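Local coordinates for nisin biosynthesis protein NisC (Lactococcus lactis subsp. lactis, PDB 2G0D) that catalyses formation of the thioether rings of the lantibiotic nisin, acting as a zinc-dependent cyclase built as an alpha toroid, at residues V211-A216 against Y288-L293; G283-Y288 against S335-L340. All blocks are in the same frame, centred on the assembly; numbering follows the deposited sequence.

Contact 1 (211-216 with 288-293) and contact 2 (283-288 with 335-340) join three helices of the toroid. Helix 281-294 is the middle member and takes part in both. Helix 208-221 packs against it in contact 1, and helix 327-341 in contact 2. The two centres are about 10 Å apart, and Tyr288 belongs to both. Along the chain the order is 211-216, 283-288, 288-293, 335-340, so the segments of the two contacts alternate. All three helices run roughly parallel, as inner helices do in an alpha/alpha barrel. Together the contacts join neighbouring staves of the inner ring. The side chain of Leu286, in contact 2, lies about 13 Å from the bound zinc ion.

Contact 1: residues V211-A216 against Y288-L293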
loop_
_atom_site.group_PDB
_atom_site.type_symbol
_atom_site.label_atom_id
_atom_site.label_comp_id
_atom_site.label_asym_id
_atom_site.label_seq_id
_atom_site.Cartn_x
_atom_site.Cartn_y
_atom_site.Cartn_z
ATOM N N VAL A 211 9.757 -1.987 0.784
ATOM C CA VAL A 211 10.742 -2.370 -0.225
ATOM C C VAL A 211 10.867 -3.870 -0.292
ATOM O O VAL A 211 10.831 -4.425 -1.368
ATOM C CB VAL A 211 12.150 -1.767 0.027
ATOM N N GLY A 212 11.000 -4.518 0.863
ATOM C CA GLY A 212 11.054 -5.979 0.957
ATOM C C GLY A 212 9.888 -6.679 0.281
ATOM O O GLY A 212 10.100 -7.583 -0.524
ATOM N N CYS A 213 8.657 -6.251 0.585
ATOM C CA CYS A 213 7.461 -6.830 -0.035
ATOM C C CYS A 213 7.510 -6.705 -1.541
ATOM O O CYS A 213 7.215 -7.674 -2.250
ATOM C CB CYS A 213 6.172 -6.173 0.479
ATOM S SG CYS A 213 5.770 -6.591 2.215
ATOM N N ILE A 214 7.884 -5.522 -2.038
ATOM C CA ILE A 214 7.839 -5.298 -3.487
ATOM C C ILE A 214 8.907 -6.128 -4.199
ATOM O O ILE A 214 8.669 -6.657 -5.291
ATOM C CB ILE A 214 7.816 -3.778 -3.906
ATOM C CG1 ILE A 214 7.085 -3.598 -5.244
ATOM C CG2 ILE A 214 9.227 -3.170 -3.990
ATOM C CD1 ILE A 214 5.591 -4.059 -5.220
ATOM N N LEU A 215 10.067 -6.283 -3.564
ATOM C CA LEU A 215 11.107 -7.171 -4.122
ATOM C C LEU A 215 10.747 -8.648 -4.147
ATOM O O LEU A 215 11.134 -9.360 -5.087
ATOM C CB LEU A 215 12.436 -6.994 -3.398
ATOM C CG LEU A 215 13.050 -5.598 -3.543
ATOM C CD1 LEU A 215 14.273 -5.506 -2.642
ATOM C CD2 LEU A 215 13.410 -5.229 -5.005
ATOM N N ALA A 216 10.050 -9.112 -3.107
ATOM C CA ALA A 216 9.553 -10.477 -3.067
ATOM C C ALA A 216 8.508 -10.677 -4.172
ATOM O O ALA A 216 8.558 -11.663 -4.913
ATOM C CB ALA A 216 8.944 -10.786 -1.689
ATOM N N TYR A 288 7.092 -10.928 5.927
ATOM C CA TYR A 288 7.504 -12.269 6.297
ATOM C C TYR A 288 6.727 -13.289 5.446
ATOM O O TYR A 288 7.259 -14.333 5.040
ATOM C CB TYR A 288 7.264 -12.500 7.791
ATOM C CG TYR A 288 8.349 -11.945 8.715
ATOM C CD1 TYR A 288 9.359 -12.787 9.208
ATOM C CD2 TYR A 288 8.371 -10.594 9.099
ATOM C CE1 TYR A 288 10.373 -12.308 10.053
ATOM C CE2 TYR A 288 9.383 -10.104 9.962
ATOM C CZ TYR A 288 10.372 -10.979 10.439
ATOM O OH TYR A 288 11.377 -10.541 11.284
ATOM N N LEU A 289 5.473 -12.959 5.173
ATOM C CA LEU A 289 4.604 -13.810 4.406
ATOM C C LEU A 289 5.189 -13.918 2.995
ATOM O O LEU A 289 5.499 -15.018 2.527
ATOM C CB LEU A 289 3.182 -13.194 4.380
ATOM C CG LEU A 289 2.181 -13.924 3.492
ATOM C CD1 LEU A 289 2.078 -15.388 3.998
ATOM C CD2 LEU A 289 0.828 -13.246 3.457
ATOM N N TYR A 290 5.335 -12.758 2.338
ATOM C CA TYR A 290 5.826 -12.675 0.978
ATOM C C TYR A 290 7.265 -13.165 0.836
ATOM O O TYR A 290 7.577 -13.895 -0.107
ATOM C CB TYR A 290 5.683 -11.254 0.440
ATOM C CG TYR A 290 4.234 -10.746 0.316
ATOM C CD1 TYR A 290 3.167 -11.624 0.041
ATOM C CD2 TYR A 290 3.955 -9.396 0.431
ATOM C CE1 TYR A 290 1.850 -11.149 -0.093
ATOM C CE2 TYR A 290 2.651 -8.911 0.309
ATOM C CZ TYR A 290 1.613 -9.785 0.042
ATOM O OH TYR A 290 0.334 -9.283 -0.055
ATOM N N GLY A 291 8.139 -12.754 1.756
ATOM C CA GLY A 291 9.530 -13.274 1.811
ATOM C C GLY A 291 9.561 -14.785 1.949
ATOM O O GLY A 291 10.271 -15.481 1.197
ATOM N N GLY A 292 8.765 -15.300 2.883
ATOM C CA GLY A 292 8.655 -16.734 3.126
ATOM C C GLY A 292 8.169 -17.533 1.933
ATOM O O GLY A 292 8.696 -18.624 1.649
ATOM N N LEU A 293 7.153 -17.018 1.244
ATOM C CA LEU A 293 6.658 -17.673 0.031
ATOM C C LEU A 293 7.657 -17.510 -1.117
ATOM O O LEU A 293 7.913 -18.482 -1.826
ATOM C CB LEU A 293 5.256 -17.201 -0.375
ATOM C CG LEU A 293 4.133 -17.423 0.663
ATOM C CD1 LEU A 293 2.860 -16.607 0.286
ATOM C CD2 LEU A 293 3.804 -18.901 0.891
#
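Ala216 and Gly291 mark the nearest backbone approach of two helical segments whose axes pass 8.7 Å apart, with directions that differ by 32°. The CA atoms of Ala216 and Gly291 are 5.6 Å from each other. The small residues at this point fit such a close approach. The CB of Ala216 points at the other helix. Ala216 CB lies 3.7 Å from Tyr290 O and 3.9 Å from Tyr290 CB, so this methyl rests on the backbone and on the root of the tyrosine side chain. The N of Gly291 is also near, at 4.0 Å from Ala216 CB. One turn earlier on helix 208-221, Cys213 meets the tyrosine ring. Cys213 SG is 3.8 Å from Tyr290 CD2. The sulfur sits at the ring edge, 77° off the ring normal, which makes this a sulfur-aromatic contact of the edge type. Cys213 CB approaches the same ring carbon in the ring plane. The first torsion of Tyr290 lays CG beside the backbone N (chi1 -64°), and the second then presents the CD2 edge to the cysteine. No hydrogen bond joins the two segments; van der Waals packing and the sulfur contact hold them. All four touching residues are buried. The far end of the Tyr290 ring is fixed by the C-terminal part of the chain, where its OH bonds to Leu400 O and Phe402 N and Phe405 stacks on the ring. Ala216 also touches Leu232 of helix 226-242, Tyr288 packs on helix 298-314, and Leu289 and Tyr290 touch Leu336 of helix 327-341. The pair therefore forms two neighbouring staves of the inner ring, backed by helices of the outer layer.

Contact 2: residues G283-Y288 against S335-L340; sequences GISLLY and SLFKRL
Leu286 and Leu336 carry the aliphatic part of this contact, meeting through one methyl each, with Leu286 CD2 3.8 Å from Leu336 CD2. The two branches touch at their ends, and the side chains are set at a slant to each other. The CD2 branch of Leu286 also comes near the aromatic ring, with Leu286 CD2 4.2 Å from Phe337 CE1.

The second part is made by the outer atoms of a single phenyl ring. The ring of Phe337 reaches across to helix 281-294 and meets Ser285. Ser285 OG is equally close to Phe337 CE1 and Phe337 CZ, at 3.5 Å, while Ser285 CB is 3.8 Å from Phe337 CZ. The backbone is touched too, since Ser285 O lies 3.8 Å from Phe337 CZ. The long reach of the ring suits the wide spacing of the segments. Their axes are 11.8 Å apart and 21° from parallel, and side chains fill the interval.

Polar bonds stay on their own side. The hydroxyl of Ser285 bonds to Pro282 O, one turn back. Its chi1 of 73° folds OG back over its own helix, where it can make this bond while lying against the Phe337 ring.

The touching residues are all buried, and no hydrogen bond or salt bridge crosses between the segments. Shape and apolar burial therefore join these two near-parallel helices of the barrel. The single hydroxyl at the interface has its hydrogen-bond partner within its own helix, which lets it lie against a phenyl ring.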
loop_
_atom_site.group_PDB
_atom_site.type_symbol
_atom_site.label_atom_id
_atom_site.label_comp_id
_atom_site.label_asym_id
_atom_site.label_seq_id
_atom_site.Cartn_x
_atom_site.Cartn_y
_atom_site.Cartn_z
ATOM N N GLY A 283 1.422 -4.729 8.966
ATOM C CA GLY A 283 2.135 -4.511 7.694
ATOM C C GLY A 283 3.434 -5.290 7.602
ATOM O O GLY A 283 3.764 -5.839 6.559
ATOM N N ILE A 284 4.185 -5.321 8.700
ATOM C CA ILE A 284 5.431 -6.093 8.776
ATOM C C ILE A 284 5.172 -7.588 8.511
ATOM O O ILE A 284 6.002 -8.248 7.893
ATOM C CB ILE A 284 6.167 -5.835 10.128
ATOM C CG1 ILE A 284 6.751 -4.411 10.156
ATOM C CG2 ILE A 284 7.240 -6.908 10.414
ATOM C CD1 ILE A 284 6.976 -3.867 11.556
ATOM N N SER A 285 4.016 -8.115 8.933
ATOM C CA SER A 285 3.704 -9.539 8.696
ATOM C C SER A 285 3.663 -9.874 7.208
ATOM O O SER A 285 3.919 -11.009 6.828
ATOM C CB SER A 285 2.388 -9.963 9.358
ATOM O OG SER A 285 1.227 -9.443 8.693
ATOM N N LEU A 286 3.320 -8.892 6.372
ATOM C CA LEU A 286 3.323 -9.079 4.905
ATOM C C LEU A 286 4.739 -9.358 4.370
ATOM O O LEU A 286 4.938 -10.232 3.529
ATOM C CB LEU A 286 2.676 -7.866 4.192
ATOM C CG LEU A 286 1.162 -7.661 4.432
ATOM C CD1 LEU A 286 0.637 -6.324 3.843
ATOM C CD2 LEU A 286 0.419 -8.816 3.858
ATOM N N LEU A 287 5.727 -8.628 4.870
ATOM C CA LEU A 287 7.127 -8.917 4.524
ATOM C C LEU A 287 7.476 -10.393 4.774
ATOM O O LEU A 287 8.071 -11.035 3.924
ATOM C CB LEU A 287 8.093 -8.012 5.319
ATOM C CG LEU A 287 9.589 -8.349 5.162
ATOM C CD1 LEU A 287 10.096 -8.078 3.723
ATOM C CD2 LEU A 287 10.426 -7.570 6.170
ATOM N N TYR A 288 7.092 -10.928 5.927
ATOM C CA TYR A 288 7.504 -12.269 6.297
ATOM C C TYR A 288 6.727 -13.289 5.446
ATOM O O TYR A 288 7.259 -14.333 5.040
ATOM C CB TYR A 288 7.264 -12.500 7.791
ATOM C CG TYR A 288 8.349 -11.945 8.715
ATOM C CD1 TYR A 288 9.359 -12.787 9.208
ATOM C CD2 TYR A 288 8.371 -10.594 9.099
ATOM C CE1 TYR A 288 10.373 -12.308 10.053
ATOM C CE2 TYR A 288 9.383 -10.104 9.962
ATOM C CZ TYR A 288 10.372 -10.979 10.439
ATOM O OH TYR A 288 11.377 -10.541 11.284
ATOM N N SER A 335 -7.576 -11.217 5.683
ATOM C CA SER A 335 -8.321 -11.827 4.612
ATOM C C SER A 335 -7.340 -12.291 3.505
ATOM O O SER A 335 -7.541 -13.344 2.867
ATOM C CB SER A 335 -9.348 -10.832 4.086
ATOM O OG SER A 335 -10.116 -11.418 3.070
ATOM N N LEU A 336 -6.289 -11.503 3.297
ATOM C CA LEU A 336 -5.230 -11.900 2.380
ATOM C C LEU A 336 -4.452 -13.136 2.857
ATOM O O LEU A 336 -4.257 -14.066 2.072
ATOM C CB LEU A 336 -4.277 -10.742 2.021
ATOM C CG LEU A 336 -3.185 -11.400 1.180
ATOM C CD1 LEU A 336 -3.461 -11.351 -0.328
ATOM C CD2 LEU A 336 -1.808 -10.920 1.530
ATOM N N PHE A 337 -4.023 -13.159 4.120
ATOM C CA PHE A 337 -3.465 -14.392 4.718
ATOM C C PHE A 337 -4.322 -15.640 4.485
ATOM O O PHE A 337 -3.810 -16.690 4.083
ATOM C CB PHE A 337 -3.251 -14.228 6.211
ATOM C CG PHE A 337 -1.929 -13.657 6.578
ATOM C CD1 PHE A 337 -1.625 -12.313 6.320
ATOM C CD2 PHE A 337 -0.970 -14.462 7.211
ATOM C CE1 PHE A 337 -0.380 -11.790 6.679
ATOM C CE2 PHE A 337 0.262 -13.948 7.575
ATOM C CZ PHE A 337 0.561 -12.611 7.322
ATOM N N LYS A 338 -5.628 -15.526 4.745
ATOM C CA LYS A 338 -6.553 -16.654 4.595
ATOM C C LYS A 338 -6.631 -17.128 3.137
ATOM O O LYS A 338 -6.577 -18.316 2.867
ATOM C CB LYS A 338 -7.945 -16.265 5.101
ATOM C CG LYS A 338 -8.928 -17.416 5.114
ATOM C CD LYS A 338 -10.325 -16.969 5.468
ATOM C CE LYS A 338 -11.276 -18.158 5.451
ATOM N NZ LYS A 338 -11.018 -19.077 6.598
ATOM N N ARG A 339 -6.759 -16.172 2.213
ATOM C CA ARG A 339 -6.739 -16.418 0.777
ATOM C C ARG A 339 -5.471 -17.171 0.314
ATOM O O ARG A 339 -5.571 -18.074 -0.506
ATOM C CB ARG A 339 -6.842 -15.079 0.019
ATOM C CG ARG A 339 -7.144 -15.207 -1.490
ATOM C CD ARG A 339 -8.052 -14.049 -1.985
ATOM N NE ARG A 339 -7.451 -12.845 -1.513
ATOM C CZ ARG A 339 -7.900 -12.083 -0.522
ATOM N NH1 ARG A 339 -9.055 -12.311 0.099
ATOM N NH2 ARG A 339 -7.158 -11.066 -0.173
ATOM N N LEU A 340 -4.287 -16.787 0.806
ATOM C CA LEU A 340 -3.045 -17.417 0.307
ATOM C C LEU A 340 -2.695 -18.740 1.023
ATOM O O LEU A 340 -2.184 -19.664 0.399
ATOM C CB LEU A 340 -1.857 -16.449 0.346
ATOM C CG LEU A 340 -1.938 -15.165 -0.514
ATOM C CD1 LEU A 340 -0.677 -14.331 -0.373
ATOM C CD2 LEU A 340 -2.236 -15.457 -1.984
#